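Local coordinates for periplasmic iron-binding protein (PDB 2VOZ), which binds ferric iron in the cyanobacterial periplasm and probably hands it to an ABC transporter for import into the cell, at residues 286-291 and 305-310; 260-265 and 327-332; 293-296 and 301-304; 62-67 and 88-93; 159-164 and 209-214. All blocks are in the same frame, centred on the assembly; numbering follows the deposited sequence.

Interaction 1. Residues 286-291 and 305-310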
# COMPACT_ATOMS: atom_id res chain seq x y z
N ALA B 286 12.36 -13.51 19.72
CA ALA B 286 13.79 -13.79 19.98
C ALA B 286 14.30 -15.05 19.26
O ALA B 286 15.48 -15.40 19.36
CB ALA B 286 14.03 -13.93 21.47
N SER B 287 13.43 -15.74 18.55
CA SER B 287 13.87 -16.95 17.83
C SER B 287 14.69 -16.60 16.57
O SER B 287 14.56 -15.48 16.02
CB SER B 287 12.65 -17.81 17.50
OG SER B 287 11.91 -17.24 16.44
N ASP B 288 15.52 -17.54 16.08
CA ASP B 288 16.39 -17.21 14.94
C ASP B 288 15.63 -16.84 13.69
O ASP B 288 16.06 -15.93 12.97
CB ASP B 288 17.31 -18.40 14.61
CG ASP B 288 18.33 -18.68 15.68
OD1 ASP B 288 18.49 -17.89 16.63
OD2 ASP B 288 19.02 -19.73 15.53
N ASP B 289 14.54 -17.57 13.43
CA ASP B 289 13.71 -17.40 12.22
C ASP B 289 13.16 -15.96 12.21
O ASP B 289 13.39 -15.16 11.29
CB ASP B 289 12.51 -18.37 12.31
CG ASP B 289 12.81 -19.74 11.73
OD1 ASP B 289 14.01 -20.03 11.42
OD2 ASP B 289 11.85 -20.54 11.59
N ALA B 290 12.49 -15.62 13.30
CA ALA B 290 11.83 -14.31 13.41
C ALA B 290 12.88 -13.20 13.48
O ALA B 290 12.73 -12.16 12.84
CB ALA B 290 10.97 -14.30 14.63
N GLN B 291 13.94 -13.39 14.27
CA GLN B 291 14.98 -12.34 14.38
C GLN B 291 15.53 -11.92 13.02
O GLN B 291 15.77 -10.70 12.77
CB GLN B 291 16.18 -12.85 15.19
CG GLN B 291 16.00 -12.73 16.68
CD GLN B 291 16.25 -11.31 17.14
OE1 GLN B 291 17.36 -10.81 17.04
NE2 GLN B 291 15.19 -10.65 17.64
N PRO B 305 23.19 -13.03 18.52
CA PRO B 305 24.41 -13.39 17.80
C PRO B 305 24.21 -14.60 16.91
O PRO B 305 23.48 -15.53 17.29
CB PRO B 305 25.38 -13.73 18.95
CG PRO B 305 24.94 -12.81 20.05
CD PRO B 305 23.43 -12.97 19.98
N GLY B 306 24.81 -14.57 15.73
CA GLY B 306 24.74 -15.71 14.82
C GLY B 306 23.61 -15.61 13.80
O GLY B 306 23.68 -16.28 12.76
N VAL B 307 22.60 -14.76 14.06
CA VAL B 307 21.50 -14.57 13.12
C VAL B 307 22.00 -13.70 11.96
O VAL B 307 22.61 -12.66 12.19
CB VAL B 307 20.28 -13.92 13.80
CG1 VAL B 307 19.20 -13.53 12.70
CG2 VAL B 307 19.70 -14.85 14.89
N PRO B 308 21.84 -14.19 10.70
CA PRO B 308 22.39 -13.46 9.55
C PRO B 308 21.92 -12.03 9.49
O PRO B 308 20.73 -11.75 9.74
CB PRO B 308 21.83 -14.21 8.36
CG PRO B 308 21.73 -15.60 8.88
CD PRO B 308 21.21 -15.44 10.28
N ILE B 309 22.86 -11.15 9.19
CA ILE B 309 22.64 -9.72 9.06
C ILE B 309 22.49 -9.35 7.58
O ILE B 309 23.15 -9.95 6.72
CB ILE B 309 23.86 -8.95 9.64
CG1 ILE B 309 23.99 -9.29 11.13
CG2 ILE B 309 23.68 -7.43 9.43
CD1 ILE B 309 25.38 -8.95 11.72
N ASP B 310 21.65 -8.35 7.30
CA ASP B 310 21.42 -7.93 5.94
C ASP B 310 22.77 -7.71 5.27
O ASP B 310 23.64 -7.05 5.86
CB ASP B 310 20.64 -6.62 5.92
CG ASP B 310 20.44 -6.10 4.51
OD1 ASP B 310 21.35 -5.41 3.99
OD2 ASP B 310 19.38 -6.39 3.94
O HOH W 1 21.79 -17.52 16.38
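Val307 meets the start of helix 288-297 through its two methyl groups, both of which lie against Gln291 CB, and one of which also meets the Asp288 carboxylate. Its CG1 lies anti to the backbone N (chi1 172°) and comes within 4.0 Å of Gln291 CB, while Val307 CG2 approaches Asp288 OD1 to 3.7 Å. Gln291 CB faces both branches, since Val307 CG2 is 4.1 Å from it, so the valine straddles the root of the glutamine. A smaller alanine here would probably open a gap beside Gln291 CB and Pro302 and remove the apolar flank of the Asp288 carboxylate.

The polar contacts surround this packing. A water donates to Pro305 O at 2.8 Å and, weakly, to Asp288 OD1 at 3.3 Å, bridging the loop and the first helical turn. The main polar partner of Asp288 OD1 is Arg111, in a salt bridge. Gln291, bent at chi2 (-79°), turns its amide inward, where OE1 accepts from Val303 N and Ile304 N, and NE2 donates to Phe126 O and Leu285 O. Four backbone partners thus fix the rotation of this buried amide.

Within the helix, Gln291 N donates to Ser287 O at 2.8 Å, with Ser287 in the N-cap position. On its far side Asp289 forms a salt bridge with Arg292 of the second subunit.

The arrangement is the start of helix 288-297 packed against the loop that leaves strand 301-302 and leads to helix 311-314, in the periplasmic binding protein fold and away from the iron site.

Interaction 2. Residues 260-265 and 327-332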
# COMPACT_ATOMS: atom_id res chain seq x y z
N HIS B 260 27.81 3.60 20.05
CA HIS B 260 26.56 3.70 20.80
C HIS B 260 25.51 2.85 20.07
O HIS B 260 25.31 3.03 18.88
CB HIS B 260 26.12 5.16 20.83
CG HIS B 260 24.74 5.36 21.36
ND1 HIS B 260 24.46 5.34 22.71
CD2 HIS B 260 23.56 5.60 20.73
CE1 HIS B 260 23.16 5.56 22.88
NE2 HIS B 260 22.60 5.72 21.70
N VAL B 261 24.89 1.93 20.78
CA VAL B 261 23.78 1.18 20.19
C VAL B 261 22.48 1.50 20.94
O VAL B 261 22.50 1.99 22.09
CB VAL B 261 24.05 -0.33 20.14
CG1 VAL B 261 25.21 -0.63 19.17
CG2 VAL B 261 24.30 -0.87 21.56
N ASN B 262 21.36 1.29 20.26
CA ASN B 262 20.07 1.46 20.87
C ASN B 262 19.18 0.36 20.29
O ASN B 262 19.59 -0.31 19.34
CB ASN B 262 19.52 2.86 20.53
CG ASN B 262 18.54 3.35 21.55
OD1 ASN B 262 17.82 2.56 22.18
ND2 ASN B 262 18.47 4.68 21.70
N VAL B 263 18.02 0.16 20.89
CA VAL B 263 17.18 -0.96 20.51
C VAL B 263 15.78 -0.56 20.12
O VAL B 263 15.31 0.51 20.49
CB VAL B 263 17.08 -2.03 21.68
CG1 VAL B 263 18.44 -2.60 22.02
CG2 VAL B 263 16.45 -1.39 22.96
N SER B 264 15.13 -1.45 19.36
CA SER B 264 13.66 -1.46 19.37
C SER B 264 13.28 -2.70 20.18
O SER B 264 13.99 -3.75 20.16
CB SER B 264 13.05 -1.55 17.97
OG SER B 264 13.23 -2.81 17.43
N GLY B 265 12.17 -2.60 20.89
CA GLY B 265 11.96 -3.67 21.86
C GLY B 265 10.57 -3.63 22.45
O GLY B 265 9.77 -2.78 22.10
N SER B 327 19.13 0.26 29.46
CA SER B 327 18.20 0.98 30.39
C SER B 327 18.78 2.34 30.83
O SER B 327 18.03 3.24 31.25
CB SER B 327 17.83 0.15 31.63
OG SER B 327 18.96 -0.03 32.45
N ASN B 328 20.11 2.50 30.70
CA ASN B 328 20.77 3.76 31.06
C ASN B 328 20.33 4.88 30.12
O ASN B 328 20.34 6.06 30.49
CB ASN B 328 22.29 3.61 30.96
CG ASN B 328 22.86 2.93 32.17
OD1 ASN B 328 22.88 3.52 33.27
ND2 ASN B 328 23.26 1.67 32.01
N LEU B 329 19.94 4.51 28.90
CA LEU B 329 19.55 5.50 27.92
C LEU B 329 18.28 6.23 28.33
O LEU B 329 18.13 7.45 28.10
CB LEU B 329 19.38 4.87 26.51
CG LEU B 329 20.52 3.98 25.98
CD1 LEU B 329 20.36 3.72 24.46
CD2 LEU B 329 21.87 4.49 26.31
N GLY B 330 17.33 5.48 28.90
CA GLY B 330 16.15 6.10 29.51
C GLY B 330 16.42 6.72 30.87
O GLY B 330 15.91 7.81 31.17
N ARG B 331 17.22 6.05 31.69
CA ARG B 331 17.49 6.53 33.06
C ARG B 331 17.93 8.00 33.05
O ARG B 331 17.48 8.78 33.89
CB ARG B 331 18.55 5.65 33.72
CG ARG B 331 18.95 6.13 35.12
CD ARG B 331 20.06 5.24 35.71
NE ARG B 331 20.60 5.84 36.93
CZ ARG B 331 21.63 5.35 37.62
NH1 ARG B 331 22.26 4.25 37.21
NH2 ARG B 331 22.05 5.98 38.72
N TYR B 332 18.83 8.36 32.13
CA TYR B 332 19.35 9.71 32.09
C TYR B 332 18.69 10.56 31.02
O TYR B 332 19.25 11.61 30.64
CB TYR B 332 20.84 9.71 31.85
CG TYR B 332 21.60 9.08 32.98
CD1 TYR B 332 21.86 9.81 34.14
CD2 TYR B 332 22.06 7.78 32.89
CE1 TYR B 332 22.57 9.24 35.22
CE2 TYR B 332 22.75 7.19 33.95
CZ TYR B 332 23.03 7.93 35.08
OH TYR B 332 23.73 7.32 36.10
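Leu329, with CG anti to its carbonyl carbon (chi1 -49°), projects from helix 327-331 onto Asn262 and His260, whose own first torsions turn both side chains to meet it. In Asn262, CG stands anti to the backbone N (chi1 -155°), and this presents one face of the amide to the leucine. Leu329 CD1 sits over that face, 3.5 Å from Asn262 CG. The same methyl lies 3.7 Å from His260 CE1, approaching the imidazole obliquely, and 3.6 Å from Val261 O; Leu329 CD2 adds a contact of 3.8 Å with His260 CE1.

The amide is held by several bonds. Val263 N donates in the carbonyl plane to a lone pair of Asn262 OD1 at 2.7 Å, bent at 143°. Ala88 N also donates to this oxygen, and ND2 makes a weak bond to Asp87. An alanine at Asn262 would probably leave Ala88 N without its acceptor and Leu329 CD1 without the flat surface beneath it.

The side chains of Asn262 and Tyr169, one of the iron-binding residues, are about 6 Å apart. Helix 327-331 packs on strand 261-268, which pairs with strands 82-86 and 124-136, while Ser172, Leu173 and Ser176 of helix 168-181 cover the neighbouring surface.

Interaction 3. Residues 293-296 and 301-304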
# COMPACT_ATOMS: atom_id res chain seq x y z
N TYR B 293 14.33 -11.86 9.96
CA TYR B 293 13.54 -11.01 9.08
C TYR B 293 12.94 -9.78 9.77
O TYR B 293 12.62 -8.80 9.09
CB TYR B 293 12.47 -11.84 8.38
CG TYR B 293 13.13 -12.88 7.51
CD1 TYR B 293 13.94 -12.51 6.43
CD2 TYR B 293 13.01 -14.22 7.83
CE1 TYR B 293 14.58 -13.47 5.65
CE2 TYR B 293 13.63 -15.20 7.05
CZ TYR B 293 14.42 -14.80 5.97
OH TYR B 293 15.03 -15.78 5.22
N PHE B 294 12.80 -9.85 11.09
CA PHE B 294 12.37 -8.72 11.85
C PHE B 294 13.45 -7.63 11.72
O PHE B 294 13.15 -6.48 11.43
CB PHE B 294 12.16 -9.15 13.28
CG PHE B 294 11.31 -8.23 14.07
CD1 PHE B 294 11.82 -7.63 15.23
CD2 PHE B 294 9.99 -7.98 13.69
CE1 PHE B 294 11.01 -6.78 16.01
CE2 PHE B 294 9.17 -7.14 14.46
CZ PHE B 294 9.67 -6.52 15.61
N ALA B 295 14.71 -8.03 11.86
CA ALA B 295 15.82 -7.07 11.74
C ALA B 295 15.90 -6.53 10.33
O ALA B 295 16.13 -5.37 10.16
CB ALA B 295 17.19 -7.71 12.13
N GLU B 296 15.71 -7.40 9.33
CA GLU B 296 15.76 -6.98 7.91
C GLU B 296 14.81 -5.84 7.63
O GLU B 296 15.11 -4.98 6.82
CB GLU B 296 15.34 -8.14 7.01
CG GLU B 296 16.43 -9.14 6.75
CD GLU B 296 17.55 -8.58 5.85
OE1 GLU B 296 17.37 -7.51 5.22
OE2 GLU B 296 18.58 -9.22 5.78
N TYR B 301 20.19 -4.53 13.07
CA TYR B 301 20.89 -5.77 13.43
C TYR B 301 19.99 -6.59 14.34
O TYR B 301 19.30 -6.04 15.22
CB TYR B 301 22.14 -5.45 14.22
CG TYR B 301 23.15 -4.57 13.55
CD1 TYR B 301 23.09 -3.16 13.68
CD2 TYR B 301 24.19 -5.12 12.80
CE1 TYR B 301 24.05 -2.34 13.08
CE2 TYR B 301 25.16 -4.30 12.19
CZ TYR B 301 25.08 -2.92 12.34
OH TYR B 301 26.02 -2.08 11.78
N PRO B 302 20.04 -7.93 14.20
CA PRO B 302 19.40 -8.74 15.24
C PRO B 302 20.08 -8.54 16.57
O PRO B 302 21.24 -8.09 16.63
CB PRO B 302 19.66 -10.19 14.78
CG PRO B 302 19.91 -10.07 13.27
CD PRO B 302 20.67 -8.75 13.14
N VAL B 303 19.35 -8.85 17.64
CA VAL B 303 19.99 -8.82 18.96
C VAL B 303 20.63 -10.16 19.24
O VAL B 303 21.46 -10.26 20.14
CB VAL B 303 19.01 -8.43 20.10
CG1 VAL B 303 18.53 -6.96 19.91
CG2 VAL B 303 17.81 -9.37 20.15
N ILE B 304 20.23 -11.18 18.48
CA ILE B 304 20.79 -12.53 18.71
C ILE B 304 22.04 -12.74 17.87
O ILE B 304 21.98 -12.66 16.65
CB ILE B 304 19.76 -13.65 18.40
CG1 ILE B 304 18.46 -13.46 19.20
CG2 ILE B 304 20.37 -15.05 18.66
CD1 ILE B 304 18.61 -13.31 20.67
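Over one face of the flat peptide that joins Tyr301 to Pro302 sits the methyl group of Ala295. Its CB lies almost directly above Pro302 N, at 3.5 Å, and 3.7 Å from Tyr301 C. The proline ring extends this surface, with Pro302 CD 3.8 Å from Ala295 CB and CG at a similar separation. The CB of Tyr301 points away from the helix, and its side chain packs against Phe249 and Leu319.

Ala295 points straight at the strand, and the short side chain lets the backbones come close: the CA atoms of Ala295 and Pro302 are 5.3 Å apart. No hydrogen bond crosses between the segments. Pro302 has no backbone N-H to donate; its carbonyl O accepts from Gln128 NE2.

Tyr301 also bonds through its backbone to Gln128, which sets the short, weakly bonded strand 301-302 antiparallel to strand 124-136. The chain thus turns back after helix 288-297 and lays this strand both beside strand 124-136 and against the helix it has just left, with the alanine methyl as the point of closest packing, in the periplasmic binding protein fold.

Interaction 4. Residues 62-67 and 88-93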
# COMPACT_ATOMS: atom_id res chain seq x y z
N ALA B 62 0.40 3.22 16.13
CA ALA B 62 0.40 4.67 16.26
C ALA B 62 1.81 5.05 16.66
O ALA B 62 2.61 4.15 16.99
CB ALA B 62 -0.62 5.15 17.31
N SER B 63 2.10 6.35 16.68
CA SER B 63 3.42 6.78 17.15
C SER B 63 3.63 6.35 18.60
O SER B 63 2.66 6.15 19.38
CB SER B 63 3.60 8.29 17.02
OG SER B 63 2.75 8.98 17.93
N ALA B 64 4.89 6.22 19.00
CA ALA B 64 5.19 5.75 20.36
C ALA B 64 4.46 6.54 21.46
O ALA B 64 3.82 5.94 22.32
CB ALA B 64 6.70 5.78 20.58
N GLU B 65 4.55 7.88 21.43
CA GLU B 65 3.92 8.67 22.46
C GLU B 65 2.42 8.45 22.44
O GLU B 65 1.80 8.40 23.49
CB GLU B 65 4.21 10.17 22.26
CG GLU B 65 3.87 11.00 23.45
CD GLU B 65 4.71 10.63 24.65
OE1 GLU B 65 5.96 10.48 24.50
OE2 GLU B 65 4.10 10.46 25.73
N GLU B 66 1.83 8.37 21.25
CA GLU B 66 0.37 8.14 21.18
C GLU B 66 -0.06 6.81 21.80
O GLU B 66 -1.10 6.74 22.46
CB GLU B 66 -0.15 8.21 19.74
CG GLU B 66 -0.07 9.62 19.11
CD GLU B 66 -0.51 9.56 17.64
OE1 GLU B 66 -1.74 9.59 17.41
OE2 GLU B 66 0.38 9.43 16.76
N LEU B 67 0.71 5.76 21.53
CA LEU B 67 0.39 4.45 22.10
C LEU B 67 0.50 4.51 23.61
O LEU B 67 -0.35 3.96 24.33
CB LEU B 67 1.34 3.40 21.54
CG LEU B 67 1.13 3.02 20.09
CD1 LEU B 67 2.27 2.07 19.70
CD2 LEU B 67 -0.24 2.35 19.89
N ALA B 88 15.29 2.80 23.40
CA ALA B 88 15.23 2.54 24.85
C ALA B 88 14.63 3.74 25.58
O ALA B 88 14.09 3.60 26.69
CB ALA B 88 16.61 2.21 25.44
N GLY B 89 14.75 4.92 24.98
CA GLY B 89 14.18 6.16 25.61
C GLY B 89 12.64 6.12 25.58
O GLY B 89 11.96 6.71 26.45
N MET B 90 12.07 5.49 24.56
CA MET B 90 10.62 5.32 24.48
C MET B 90 10.11 4.22 25.37
O MET B 90 9.07 4.36 26.00
CB MET B 90 10.09 5.15 23.04
CG MET B 90 10.35 6.37 22.12
SD MET B 90 9.77 7.99 22.84
CE MET B 90 8.05 7.67 23.13
N LEU B 91 10.85 3.11 25.44
CA LEU B 91 10.54 2.08 26.42
C LEU B 91 10.56 2.66 27.83
O LEU B 91 9.70 2.35 28.66
CB LEU B 91 11.51 0.92 26.29
CG LEU B 91 11.23 0.18 24.97
CD1 LEU B 91 12.46 -0.72 24.59
CD2 LEU B 91 9.91 -0.63 25.05
N TRP B 92 11.53 3.54 28.09
CA TRP B 92 11.62 4.16 29.40
C TRP B 92 10.38 5.05 29.67
O TRP B 92 9.85 5.05 30.78
CB TRP B 92 12.93 4.96 29.50
CG TRP B 92 13.04 5.83 30.75
CD1 TRP B 92 13.54 5.44 31.96
CD2 TRP B 92 12.70 7.22 30.89
NE1 TRP B 92 13.51 6.48 32.85
CE2 TRP B 92 13.01 7.59 32.22
CE3 TRP B 92 12.12 8.18 30.03
CZ2 TRP B 92 12.78 8.86 32.72
CZ3 TRP B 92 11.90 9.46 30.53
CH2 TRP B 92 12.24 9.79 31.86
N ARG B 93 9.91 5.81 28.69
CA ARG B 93 8.70 6.61 28.92
C ARG B 93 7.50 5.73 29.27
O ARG B 93 6.69 6.09 30.15
CB ARG B 93 8.36 7.49 27.75
CG ARG B 93 9.40 8.55 27.53
CD ARG B 93 8.93 9.55 26.46
NE ARG B 93 10.05 10.42 26.10
CZ ARG B 93 10.07 11.20 25.01
NH1 ARG B 93 11.15 11.95 24.78
NH2 ARG B 93 9.03 11.25 24.18
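The first turns of two helices that follow successive strands along the chain meet here, with Ala64 and Glu65 on one and Met90 and Arg93 on the other. Helix 64-74 belongs to the beta-alpha-beta crossover from strand 56-61 to strand 82-86, both parallel to strand 35-40, and helix 88-96 follows directly after the second of these strands.

At the inner side, Met90 is bent at chi2 and chi3, so that its chain curls and the terminal methyl is laid against Ala64. Met90 CE is only 3.4 Å from Ala64 CB, closer than carbon atoms usually pack, and 3.8 Å from Glu65 OE1. Both Ala64 and Met90 also rest on Thr85 of strand 82-86.

Further out, Glu65 and Arg93 cross at about a right angle. With CG anti to the backbone N (chi1 -167°) and a bend at chi2, Glu65 brings its carboxylate back toward the other helix. Arg93, extended from CG to NE, donates from NH2 to Glu65 OE1 at 3.2 Å with an angle of 150°. The oxygen lies near the guanidinium plane, but the carboxylate is tilted by 38° from it, and OE1 is met nearly end-on. Arg93 NE has a stronger partner in Gln333.

Near Glu65 OE2 lie two residues of the third subunit, the like-charged Glu202 and, as a long and weak ion pair, Arg199; together with Arg93 they probably leave little net effect on the carboxylate, and the single, rather long bond of the salt bridge suggests modest strength.

Interaction 5. Residues 159-164 and 209-214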
# COMPACT_ATOMS: atom_id res chain seq x y z
N LYS B 159 31.18 22.51 11.18
CA LYS B 159 31.15 21.29 10.36
C LYS B 159 30.12 20.21 10.77
O LYS B 159 29.85 19.30 9.98
CB LYS B 159 32.55 20.69 10.28
CG LYS B 159 33.48 21.50 9.39
CD LYS B 159 34.88 20.92 9.35
CE LYS B 159 35.72 21.70 8.35
NZ LYS B 159 37.10 21.16 8.17
N ILE B 160 29.59 20.29 11.98
CA ILE B 160 28.77 19.21 12.52
C ILE B 160 27.29 19.34 12.21
O ILE B 160 26.67 20.41 12.42
CB ILE B 160 28.98 19.08 14.05
CG1 ILE B 160 30.49 18.87 14.38
CG2 ILE B 160 28.08 17.96 14.63
CD1 ILE B 160 31.17 17.60 13.80
N LEU B 161 26.69 18.25 11.72
CA LEU B 161 25.26 18.21 11.44
C LEU B 161 24.53 17.19 12.30
O LEU B 161 24.91 16.04 12.32
CB LEU B 161 25.04 17.81 10.00
CG LEU B 161 25.54 18.86 9.03
CD1 LEU B 161 25.82 18.14 7.71
CD2 LEU B 161 24.49 19.97 8.84
N VAL B 162 23.51 17.64 13.04
CA VAL B 162 22.67 16.72 13.81
C VAL B 162 21.26 17.28 13.90
O VAL B 162 21.08 18.50 13.83
CB VAL B 162 23.28 16.44 15.20
CG1 VAL B 162 23.27 17.72 16.06
CG2 VAL B 162 22.56 15.28 15.90
N ARG B 163 20.28 16.37 14.06
CA ARG B 163 18.88 16.82 14.10
C ARG B 163 18.58 17.44 15.47
O ARG B 163 19.42 17.43 16.37
CB ARG B 163 17.96 15.66 13.78
CG ARG B 163 17.95 14.60 14.87
CD ARG B 163 17.16 13.38 14.46
NE ARG B 163 15.77 13.67 14.09
CZ ARG B 163 14.98 12.77 13.52
NH1 ARG B 163 15.47 11.56 13.24
NH2 ARG B 163 13.72 13.08 13.22
N PRO B 164 17.39 18.07 15.63
CA PRO B 164 17.04 18.72 16.88
C PRO B 164 17.12 17.87 18.16
O PRO B 164 16.94 16.65 18.12
CB PRO B 164 15.60 19.17 16.62
CG PRO B 164 15.57 19.48 15.15
CD PRO B 164 16.38 18.29 14.59
N ILE B 209 22.51 13.48 6.59
CA ILE B 209 23.40 12.78 5.64
C ILE B 209 23.35 13.54 4.31
O ILE B 209 24.40 13.83 3.70
CB ILE B 209 22.92 11.35 5.43
CG1 ILE B 209 22.89 10.61 6.78
CG2 ILE B 209 23.84 10.58 4.46
CD1 ILE B 209 22.32 9.17 6.67
N ARG B 210 22.15 13.91 3.89
CA ARG B 210 22.02 14.66 2.63
C ARG B 210 22.69 16.02 2.70
O ARG B 210 23.23 16.50 1.68
CB ARG B 210 20.57 14.82 2.24
CG ARG B 210 19.92 13.50 1.85
CD ARG B 210 18.52 13.82 1.26
NE ARG B 210 17.71 12.63 1.12
CZ ARG B 210 17.77 11.80 0.07
NH1 ARG B 210 18.63 12.03 -0.93
NH2 ARG B 210 16.97 10.72 0.04
N ALA B 211 22.70 16.61 3.89
CA ALA B 211 23.29 17.96 4.08
C ALA B 211 24.81 17.90 3.83
O ALA B 211 25.39 18.87 3.35
CB ALA B 211 22.97 18.51 5.47
N ILE B 212 25.43 16.76 4.12
CA ILE B 212 26.87 16.60 3.84
C ILE B 212 27.04 16.63 2.34
O ILE B 212 27.91 17.32 1.83
CB ILE B 212 27.42 15.29 4.40
CG1 ILE B 212 27.27 15.28 5.93
CG2 ILE B 212 28.93 15.11 4.02
CD1 ILE B 212 27.69 13.90 6.56
N ALA B 213 26.20 15.85 1.63
CA ALA B 213 26.30 15.79 0.16
C ALA B 213 26.13 17.15 -0.49
O ALA B 213 26.81 17.45 -1.49
CB ALA B 213 25.31 14.77 -0.44
N ALA B 214 25.24 17.98 0.10
CA ALA B 214 24.93 19.33 -0.38
C ALA B 214 25.98 20.37 0.01
O ALA B 214 25.84 21.54 -0.36
CB ALA B 214 23.57 19.75 0.12
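Leu161 drives one methyl into the surface of helix 205-213, between Ala211 and Ile212. Its CD1 touches Ala211 CB at 3.6 Å and Ile212 CG1 at 3.7 Å, and these two contacts make up the tight part of the interface. The second branch is less engaged: Leu161 CD2 stands 4.0 Å from Ala211 CB. The leucine holds CG anti to its carbonyl carbon (chi1 -67°), which sends both branches out from strand 160-161 toward the helix. Ile212 crosses it obliquely, offering CG1 rather than its delta methyl. No hydrogen bond joins the two segments.

Strand 160-161 runs parallel to strand 219-223, and the helices between them, of which 205-213 is the last, make a beta-alpha-beta connection in this lobe of the binding protein. Leu161 and Ile212 both reach Ala220 of strand 219-223, so the packing continues into the sheet.

The looser part is at Ala213 and Ala214, which are partly exposed. The bonds to Ile209 O are weak here, with Ala213 N 3.4 Å from it. Separately, the third subunit covers Arg210 and Ala211 through its Glu69, and Arg210 NE makes a salt bridge with Glu66 of the same neighbouring chain. Within its own chain, Arg210 NH2 pairs with Asp238.

Along the chain, interaction 4 comes first and interaction 5 next, followed by interaction 2, whose long loop encloses interaction 1, which in turn encloses interaction 3. Interactions 1 and 3 have centres 5 Å apart, share helix 288-297 and both touch the second subunit. Interactions 2 and 4, centred 12 Å apart, meet directly, in part through the packing of Gly330 on Trp92. Interaction 5 stands apart, its centre 24 Å or more from the others. Interactions 2, 3 and 5 reach one mixed sheet. Interaction 2 lies close to the iron-binding Tyr169, whereas the segments of interactions 4 and 5 contact the third subunit, so the same fold serves both the metal site and the assembly.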